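Long-range contacts in penicillin-binding protein 1A (Mycobacterium tuberculosis, PDB 5CXW), which builds the bacterial cell wall, polymerising glycan strands and cross-linking their peptides through a penicillin-sensitive transpeptidase domain, the part present here in complex with penicillin V: residues V65-H70 / R210-A215; H174-A179 / A215-T220; S224-P229 / G254-P259. All coordinates share one frame; numbering follows the deposited sequence. Where two conformers were deposited one is given.

Interaction 1 (V65-H70 / R210-A215); sequences VSIDPH and RVIDMA
Val65 holds CG1 trans to its own backbone N (chi1 -178°) and CG2 next to that N, which sets both methyls against the start of helix 211-222. CG2 of Val65 meets CG1 of Val211 at 3.7 Å and borders the backbone N of Ile212, whereas its CG1 lies between CG1 of Ile212 (4.1 Å) and CB of Ala215 (4.0 Å). This is helix-on-sheet packing within the transpeptidase domain, whose fold is that of the serine beta-lactamases: helix 211-222 packs on one face of the five-stranded antiparallel sheet, over strands 60-67 and 315-323. Strand 60-67 runs in that sheet between strands 74-78 and 315-323, and its short segment passes the helix at an axis distance of 7.7 Å, the two directions 30° apart. Ile67, two residues on and facing the same way, carries the contact further: its extended CG1-CD1 arm brings CD1 to 3.9 Å from CB of Ala215. At the helix start, Arg210 grips Asp213 side-on, NE bonding OD2 and NH2 bonding OD1. OD2 of Asp213 also takes the N-cap amide of Arg210 on its anti lone pair; one carboxylate thus holds the amide and the guanidinium of the same residue. Val211 and Ala215 continue onto Ala318 of the adjoining strand. Ala215 points its CB at strand 60-67, 3.4 Å from the carbonyl O of Val65.

Interaction 2 (H174-A179 / A215-T220); sequences HQAGIA and ASAYAT
Thr220 and Ala217 both point CB toward the turn that follows helix 165-176, so that a polar and an apolar contact lie one helical turn apart on helix 211-222. OG1 of Thr220 stands beside its own backbone N and donates to the carbonyl O of Ala176 at 2.7 Å, with a C=O...OG1 angle of 155° and the donor tilted from the carbonyl plane. The same oxygen receives the CA-H of Ala217, 3.4 Å from CA and nearly straight at the hydrogen (165°). Beside this polar point the methyl of Ala176 touches that of Ala217 from the side, CB to CB 3.9 Å. Ile178 starts from a CB directed away from the helix, but the bend at chi2 (-59°) swings CD1 back to 3.6 Å from CB of Ala217. That methyl is therefore touched by both Ala176 and Ile178, and Phe102 of helix 100-109 packs on Ala176 and Ala217 as well. Between the two apolar residues, Gly177 ends the helix in a Schellman motif with positive phi. With no side chain in the way, its CA comes within 4.6 Å of CA of Ala217. A water completes the junction, donating to O of Gly177 at 2.7 Å and also hydrogen-bonded to OG of Ser216. Ala176 O lies at the C-terminal end of its helix, where the partial negative charge of a helix C-terminus would probably make this oxygen a stronger acceptor; the threonine hydroxyl supplies a donor there, tying the end of helix 165-176 to the flank of helix 211-222 in a buried contact.

Interaction 3 (S224-P229 / G254-P259); sequences SGIYHP and GDQRIP
Tyr227 and Asp255 satisfy each other's backbone polar groups: Tyr227 N donates to Asp255 O at 2.8 Å, almost straight (172°), and Asp255 N returns a bond to Tyr227 O at 2.9 Å. Beyond this pair the carbonyl O of Gly225 accepts Ile258 N on a lone pair at 3.2 Å; Arg257 N also leans on it, but weakly, and makes a second weak bond to Asp255 O across the inverse gamma turn centred on Gln256. The Gln256 side chain, bent at chi2, folds back so that both hydrogens of NE2 are used, one for Ser224 O at 3.1 Å and one for Ile258 O at 2.8 Å, each partner lying in the amide plane. Its OE1 lies against CG1 of Ile226. The backbone pairing is that of a short two-stranded antiparallel ribbon at the protein surface, with Tyr227 and Asp255 the hydrogen-bonded pair and Ile226 and Gln256 the non-hydrogen-bonded one; the glutamine amide and the turn lie at its end. Strand 226-227 enters it directly from helix 211-222, which a Schellman motif closes at Ser224, whose OG is bonded to Asp264. On the face that carries Tyr227 and Asp255, the guanidinium of Arg257 stacks off-centre on the tyrosine ring, centres 4.2 Å apart and planes at 21°, in a cation-pi contact. Pro229 N lies over the rim of the opposite face. In a salt bridge, Arg257 NE reaches Asp255 OD2 at 2.9 Å; OD2 lies in the guanidinium plane, while NE comes from above the carboxylate plane.

Overall arrangement
Helix 211-222 supplies one side of interactions 1 and 2 and leads into the ribbon of interaction 3. Interactions 1 and 2 share Ala215, and their centres lie 8 Å apart; Asp213 OD1 probably accepts Ala179 N at 3.1 Å. Interaction 3 is about 9 Å, centre to centre, from interaction 2, joined by probable bonds from Gly225 N to Thr220 O (2.7 Å) and Arg257 NH1 to Gln175 O (2.9 Å). None belongs to the penicillin pocket, but Met214 touches Ser98, and Tyr218 OH is hydrogen-bonded to the carbonyl O of Ser98, next to Ser97, the probable acyl-ester nucleophile.

Interaction 1 (V65-H70 / R210-A215)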
loop_
_atom_site.group_PDB
_atom_site.type_symbol
_atom_site.label_atom_id
_atom_site.label_comp_id
_atom_site.label_asym_id
_atom_site.label_seq_id
_atom_site.Cartn_x
_atom_site.Cartn_y
_atom_site.Cartn_z
ATOM N N VAL A 65 -3.407 -0.804 -7.591
ATOM C CA VAL A 65 -4.686 -1.239 -7.023
ATOM C C VAL A 65 -5.311 -0.098 -6.239
ATOM O O VAL A 65 -4.628 0.531 -5.418
ATOM C CB VAL A 65 -4.498 -2.450 -6.096
ATOM C CG1 VAL A 65 -5.867 -2.905 -5.555
ATOM C CG2 VAL A 65 -3.842 -3.572 -6.854
ATOM N N SER A 66 -6.594 0.206 -6.536
ATOM C CA SER A 66 -7.322 1.215 -5.842
ATOM C C SER A 66 -8.532 0.571 -5.170
ATOM O O SER A 66 -9.310 -0.168 -5.872
ATOM C CB SER A 66 -7.834 2.265 -6.821
ATOM O OG SER A 66 -6.762 2.925 -7.500
ATOM N N ILE A 67 -8.696 0.846 -3.879
ATOM C CA ILE A 67 -9.778 0.291 -3.074
ATOM C C ILE A 67 -10.600 1.398 -2.410
ATOM O O ILE A 67 -10.053 2.415 -1.934
ATOM C CB ILE A 67 -9.173 -0.631 -2.007
ATOM C CG1 ILE A 67 -8.723 -1.939 -2.715
ATOM C CG2 ILE A 67 -10.189 -1.000 -0.925
ATOM C CD1 ILE A 67 -7.912 -2.860 -1.879
ATOM N N ASP A 68 -11.918 1.215 -2.416
ATOM C CA ASP A 68 -12.859 2.063 -1.706
ATOM C C ASP A 68 -12.816 1.774 -0.194
ATOM O O ASP A 68 -13.230 0.702 0.247
ATOM C CB ASP A 68 -14.251 1.814 -2.265
ATOM C CG ASP A 68 -15.305 2.744 -1.695
ATOM O OD1 ASP A 68 -15.050 3.451 -0.700
ATOM O OD2 ASP A 68 -16.416 2.726 -2.313
ATOM N N PRO A 69 -12.300 2.716 0.633
ATOM C CA PRO A 69 -12.264 2.454 2.055
ATOM C C PRO A 69 -13.615 2.258 2.737
ATOM O O PRO A 69 -13.694 1.719 3.868
ATOM C CB PRO A 69 -11.552 3.724 2.626
ATOM C CG PRO A 69 -10.748 4.251 1.459
ATOM C CD PRO A 69 -11.742 4.049 0.334
ATOM N N HIS A 70 -14.679 2.755 2.094
ATOM C CA HIS A 70 -16.015 2.581 2.672
ATOM C C HIS A 70 -16.480 1.126 2.732
ATOM O O HIS A 70 -17.401 0.782 3.503
ATOM C CB HIS A 70 -17.064 3.407 1.933
ATOM C CG HIS A 70 -16.709 4.852 1.776
ATOM N ND1 HIS A 70 -17.090 5.594 0.672
ATOM C CD2 HIS A 70 -16.101 5.713 2.600
ATOM C CE1 HIS A 70 -16.657 6.834 0.807
ATOM N NE2 HIS A 70 -16.057 6.934 1.972
ATOM N N ARG A 210 1.775 -8.050 -1.177
ATOM C CA ARG A 210 1.224 -7.750 -2.526
ATOM C C ARG A 210 0.756 -6.295 -2.565
ATOM O O ARG A 210 0.368 -5.708 -1.550
ATOM C CB ARG A 210 0.027 -8.636 -2.810
ATOM C CG ARG A 210 0.289 -10.141 -2.701
ATOM C CD ARG A 210 -1.000 -10.961 -2.852
ATOM N NE ARG A 210 -1.833 -10.791 -1.655
ATOM C CZ ARG A 210 -3.090 -11.207 -1.510
ATOM N NH1 ARG A 210 -3.690 -11.898 -2.456
ATOM N NH2 ARG A 210 -3.707 -11.007 -0.337
ATOM N N VAL A 211 0.710 -5.758 -3.783
ATOM C CA VAL A 211 0.210 -4.414 -4.011
ATOM C C VAL A 211 -1.237 -4.335 -3.502
ATOM O O VAL A 211 -1.624 -3.339 -2.863
ATOM C CB VAL A 211 0.292 -4.076 -5.511
ATOM C CG1 VAL A 211 -0.367 -2.750 -5.851
ATOM C CG2 VAL A 211 1.728 -4.020 -6.018
ATOM N N ILE A 212 -2.066 -5.377 -3.763
ATOM C CA ILE A 212 -3.425 -5.343 -3.228
ATOM C C ILE A 212 -3.483 -5.274 -1.711
ATOM O O ILE A 212 -4.324 -4.550 -1.176
ATOM C CB ILE A 212 -4.344 -6.477 -3.786
ATOM C CG1 ILE A 212 -5.778 -6.335 -3.259
ATOM C CG2 ILE A 212 -3.772 -7.881 -3.510
ATOM C CD1 ILE A 212 -6.786 -6.965 -4.238
ATOM N N ASP A 213 -2.570 -5.954 -1.014
ATOM C CA ASP A 213 -2.513 -5.912 0.453
ATOM C C ASP A 213 -2.231 -4.483 0.915
ATOM O O ASP A 213 -2.828 -4.012 1.843
ATOM C CB ASP A 213 -1.364 -6.793 1.002
ATOM C CG ASP A 213 -1.622 -8.298 0.828
ATOM O OD1 ASP A 213 -2.713 -8.761 1.228
ATOM O OD2 ASP A 213 -0.691 -9.019 0.389
ATOM N N MET A 214 -1.298 -3.816 0.256
ATOM C CA MET A 214 -0.935 -2.444 0.667
ATOM C C MET A 214 -2.130 -1.459 0.457
ATOM O O MET A 214 -2.436 -0.653 1.331
ATOM C CB MET A 214 0.302 -1.938 -0.074
ATOM C CG MET A 214 1.586 -2.658 0.313
ATOM S SD MET A 214 2.024 -2.473 2.055
ATOM C CE MET A 214 2.550 -0.781 2.057
ATOM N N ALA A 215 -2.829 -1.587 -0.678
ATOM C CA ALA A 215 -3.969 -0.742 -0.923
ATOM C C ALA A 215 -5.046 -0.976 0.124
ATOM O O ALA A 215 -5.662 -0.013 0.661
ATOM C CB ALA A 215 -4.531 -0.965 -2.316
#

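Interaction 2 (H174-A179 / A215-T220)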
loop_
_atom_site.group_PDB
_atom_site.type_symbol
_atom_site.label_atom_id
_atom_site.label_comp_id
_atom_site.label_asym_id
_atom_site.label_seq_id
_atom_site.Cartn_x
_atom_site.Cartn_y
_atom_site.Cartn_z
ATOM N N HIS A 174 -0.768 -6.970 9.897
ATOM C CA HIS A 174 -1.826 -7.958 9.727
ATOM C C HIS A 174 -3.218 -7.459 10.129
ATOM O O HIS A 174 -4.188 -7.677 9.384
ATOM C CB HIS A 174 -1.485 -9.232 10.490
ATOM C CG HIS A 174 -0.407 -10.034 9.829
ATOM N ND1 HIS A 174 0.523 -10.718 10.567
ATOM C CD2 HIS A 174 -0.190 -10.376 8.535
ATOM C CE1 HIS A 174 1.322 -11.386 9.753
ATOM N NE2 HIS A 174 0.889 -11.222 8.514
ATOM N N GLN A 175 -3.305 -6.769 11.234
ATOM C CA GLN A 175 -4.579 -6.221 11.709
ATOM C C GLN A 175 -5.128 -5.166 10.746
ATOM O O GLN A 175 -6.320 -5.112 10.522
ATOM C CB GLN A 175 -4.394 -5.688 13.125
ATOM C CG GLN A 175 -4.221 -6.835 14.150
ATOM C CD GLN A 175 -3.684 -6.348 15.474
ATOM O OE1 GLN A 175 -3.527 -5.166 15.644
ATOM N NE2 GLN A 175 -3.390 -7.266 16.420
ATOM N N ALA A 176 -4.249 -4.397 10.118
ATOM C CA ALA A 176 -4.662 -3.387 9.123
ATOM C C ALA A 176 -5.213 -3.980 7.846
ATOM O O ALA A 176 -5.944 -3.297 7.144
ATOM C CB ALA A 176 -3.510 -2.444 8.805
ATOM N N GLY A 177 -4.899 -5.278 7.588
ATOM C CA GLY A 177 -5.321 -5.981 6.382
ATOM C C GLY A 177 -4.230 -6.539 5.530
ATOM O O GLY A 177 -4.541 -7.042 4.438
ATOM N N ILE A 178 -2.954 -6.486 5.930
ATOM C CA ILE A 178 -1.927 -7.240 5.201
ATOM C C ILE A 178 -2.253 -8.694 5.377
ATOM O O ILE A 178 -2.338 -9.187 6.500
ATOM C CB ILE A 178 -0.491 -6.893 5.639
ATOM C CG1 ILE A 178 -0.182 -5.383 5.494
ATOM C CG2 ILE A 178 0.475 -7.750 4.882
ATOM C CD1 ILE A 178 -0.336 -4.833 4.081
ATOM N N ALA A 179 -2.546 -9.405 4.290
ATOM C CA ALA A 179 -3.068 -10.775 4.443
ATOM C C ALA A 179 -2.013 -11.656 5.083
ATOM O O ALA A 179 -0.810 -11.433 4.889
ATOM C CB ALA A 179 -3.450 -11.371 3.100
ATOM N N ALA A 215 -2.829 -1.587 -0.678
ATOM C CA ALA A 215 -3.969 -0.742 -0.923
ATOM C C ALA A 215 -5.046 -0.976 0.124
ATOM O O ALA A 215 -5.662 -0.013 0.661
ATOM C CB ALA A 215 -4.531 -0.965 -2.316
ATOM N N SER A 216 -5.253 -2.248 0.451
ATOM C CA SER A 216 -6.275 -2.624 1.439
ATOM C C SER A 216 -5.915 -2.131 2.824
ATOM O O SER A 216 -6.776 -1.576 3.556
ATOM C CB SER A 216 -6.441 -4.140 1.419
ATOM O OG SER A 216 -7.308 -4.597 2.450
ATOM N N ALA A 217 -4.677 -2.352 3.273
ATOM C CA ALA A 217 -4.268 -1.908 4.592
ATOM C C ALA A 217 -4.342 -0.381 4.758
ATOM O O ALA A 217 -4.765 0.129 5.809
ATOM C CB ALA A 217 -2.858 -2.446 4.952
ATOM N N TYR A 218 -3.923 0.341 3.745
ATOM C CA TYR A 218 -4.014 1.820 3.762
ATOM C C TYR A 218 -5.507 2.268 3.691
ATOM O O TYR A 218 -5.907 3.256 4.332
ATOM C CB TYR A 218 -3.198 2.438 2.665
ATOM C CG TYR A 218 -1.730 2.619 2.919
ATOM C CD1 TYR A 218 -0.936 1.581 3.446
ATOM C CD2 TYR A 218 -1.081 3.817 2.598
ATOM C CE1 TYR A 218 0.436 1.752 3.631
ATOM C CE2 TYR A 218 0.265 3.970 2.722
ATOM C CZ TYR A 218 1.030 2.940 3.237
ATOM O OH TYR A 218 2.422 3.079 3.406
ATOM N N ALA A 219 -6.367 1.456 3.027
ATOM C CA ALA A 219 -7.833 1.716 3.057
ATOM C C ALA A 219 -8.362 1.665 4.497
ATOM O O ALA A 219 -9.187 2.476 4.899
ATOM C CB ALA A 219 -8.563 0.794 2.109
ATOM N N THR A 220 -7.848 0.744 5.309
ATOM C CA THR A 220 -8.271 0.641 6.683
ATOM C C THR A 220 -7.919 1.925 7.439
ATOM O O THR A 220 -8.716 2.430 8.263
ATOM C CB THR A 220 -7.627 -0.609 7.329
ATOM O OG1 THR A 220 -8.096 -1.776 6.646
ATOM C CG2 THR A 220 -7.931 -0.738 8.803
HETATM O O HOH W 1 -6.729 -7.147 2.929
#

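Interaction 3 (S224-P229 / G254-P259)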
loop_
_atom_site.group_PDB
_atom_site.type_symbol
_atom_site.label_atom_id
_atom_site.label_comp_id
_atom_site.label_asym_id
_atom_site.label_seq_id
_atom_site.Cartn_x
_atom_site.Cartn_y
_atom_site.Cartn_z
ATOM N N SER A 224 -10.515 5.279 9.101
ATOM C CA SER A 224 -10.427 5.516 10.550
ATOM C C SER A 224 -10.359 4.202 11.309
ATOM O O SER A 224 -10.912 4.095 12.385
ATOM C CB SER A 224 -11.552 6.425 11.044
ATOM O OG SER A 224 -11.308 7.774 10.598
ATOM N N GLY A 225 -9.691 3.198 10.700
ATOM C CA GLY A 225 -9.375 1.939 11.373
ATOM C C GLY A 225 -10.326 0.811 11.097
ATOM O O GLY A 225 -10.142 -0.275 11.647
ATOM N N ILE A 226 -11.309 1.039 10.227
ATOM C CA ILE A 226 -12.318 0.008 9.871
ATOM C C ILE A 226 -11.832 -0.707 8.608
ATOM O O ILE A 226 -11.562 -0.066 7.604
ATOM C CB ILE A 226 -13.704 0.591 9.686
ATOM C CG1 ILE A 226 -14.174 1.254 11.002
ATOM C CG2 ILE A 226 -14.671 -0.491 9.215
ATOM C CD1 ILE A 226 -15.506 1.964 10.941
ATOM N N TYR A 227 -11.688 -2.041 8.732
ATOM C CA TYR A 227 -11.257 -2.928 7.713
ATOM C C TYR A 227 -12.448 -3.580 7.037
ATOM O O TYR A 227 -13.433 -4.009 7.710
ATOM C CB TYR A 227 -10.372 -4.036 8.341
ATOM C CG TYR A 227 -10.119 -5.220 7.448
ATOM C CD1 TYR A 227 -9.247 -5.137 6.393
ATOM C CD2 TYR A 227 -10.826 -6.403 7.611
ATOM C CE1 TYR A 227 -9.000 -6.245 5.581
ATOM C CE2 TYR A 227 -10.584 -7.493 6.794
ATOM C CZ TYR A 227 -9.665 -7.397 5.796
ATOM O OH TYR A 227 -9.543 -8.538 4.984
ATOM N N HIS A 228 -12.354 -3.676 5.683
ATOM C CA HIS A 228 -13.279 -4.470 4.856
ATOM C C HIS A 228 -12.481 -5.348 3.946
ATOM O O HIS A 228 -11.604 -4.862 3.260
ATOM C CB HIS A 228 -14.230 -3.588 4.013
ATOM C CG HIS A 228 -15.022 -2.568 4.774
ATOM N ND1 HIS A 228 -16.291 -2.804 5.250
ATOM C CD2 HIS A 228 -14.734 -1.292 5.122
ATOM C CE1 HIS A 228 -16.749 -1.715 5.852
ATOM N NE2 HIS A 228 -15.821 -0.787 5.777
ATOM N N PRO A 229 -12.802 -6.653 3.866
ATOM C CA PRO A 229 -12.049 -7.525 2.938
ATOM C C PRO A 229 -12.138 -7.026 1.498
ATOM O O PRO A 229 -13.226 -6.631 1.043
ATOM C CB PRO A 229 -12.742 -8.895 3.073
ATOM C CG PRO A 229 -13.304 -8.840 4.436
ATOM C CD PRO A 229 -13.768 -7.436 4.679
ATOM N N GLY A 254 -18.057 -3.950 8.331
ATOM C CA GLY A 254 -16.571 -3.853 8.568
ATOM C C GLY A 254 -16.129 -4.264 9.975
ATOM O O GLY A 254 -16.955 -4.658 10.814
ATOM N N ASP A 255 -14.832 -4.211 10.237
ATOM C CA ASP A 255 -14.252 -4.617 11.504
ATOM C C ASP A 255 -13.362 -3.448 11.990
ATOM O O ASP A 255 -12.477 -3.011 11.273
ATOM C CB ASP A 255 -13.430 -5.912 11.255
ATOM C CG ASP A 255 -12.877 -6.554 12.514
ATOM O OD1 ASP A 255 -13.117 -6.021 13.624
ATOM O OD2 ASP A 255 -12.235 -7.670 12.419
ATOM N N GLN A 256 -13.600 -2.954 13.216
ATOM C CA GLN A 256 -12.756 -1.909 13.787
ATOM C C GLN A 256 -11.386 -2.496 14.226
ATOM O O GLN A 256 -11.149 -2.772 15.412
ATOM C CB GLN A 256 -13.476 -1.216 14.953
ATOM C CG GLN A 256 -12.757 0.025 15.469
ATOM C CD GLN A 256 -12.923 1.195 14.545
ATOM O OE1 GLN A 256 -14.044 1.581 14.208
ATOM N NE2 GLN A 256 -11.850 1.829 14.202
ATOM N N ARG A 257 -10.481 -2.650 13.274
ATOM C CA ARG A 257 -9.201 -3.318 13.547
ATOM C C ARG A 257 -8.152 -2.445 14.251
ATOM O O ARG A 257 -7.306 -2.963 14.997
ATOM C CB ARG A 257 -8.577 -3.703 12.202
ATOM C CG ARG A 257 -9.332 -4.833 11.491
ATOM C CD ARG A 257 -9.032 -6.169 12.147
ATOM N NE ARG A 257 -9.553 -7.328 11.409
ATOM C CZ ARG A 257 -8.969 -7.949 10.388
ATOM N NH1 ARG A 257 -7.836 -7.559 9.880
ATOM N NH2 ARG A 257 -9.570 -9.019 9.854
ATOM N N ILE A 258 -8.146 -1.154 13.947
ATOM C CA ILE A 258 -7.224 -0.197 14.480
ATOM C C ILE A 258 -8.087 0.910 15.129
ATOM O O ILE A 258 -9.099 1.314 14.554
ATOM C CB ILE A 258 -6.370 0.395 13.356
ATOM C CG1 ILE A 258 -5.575 -0.687 12.633
ATOM C CG2 ILE A 258 -5.491 1.522 13.863
ATOM C CD1 ILE A 258 -4.947 -0.185 11.366
ATOM N N PRO A 259 -7.720 1.380 16.325
ATOM C CA PRO A 259 -8.589 2.409 16.907
ATOM C C PRO A 259 -8.614 3.673 16.031
ATOM O O PRO A 259 -7.613 4.050 15.390
ATOM C CB PRO A 259 -7.966 2.696 18.281
ATOM C CG PRO A 259 -7.101 1.470 18.562
ATOM C CD PRO A 259 -6.694 0.892 17.252
#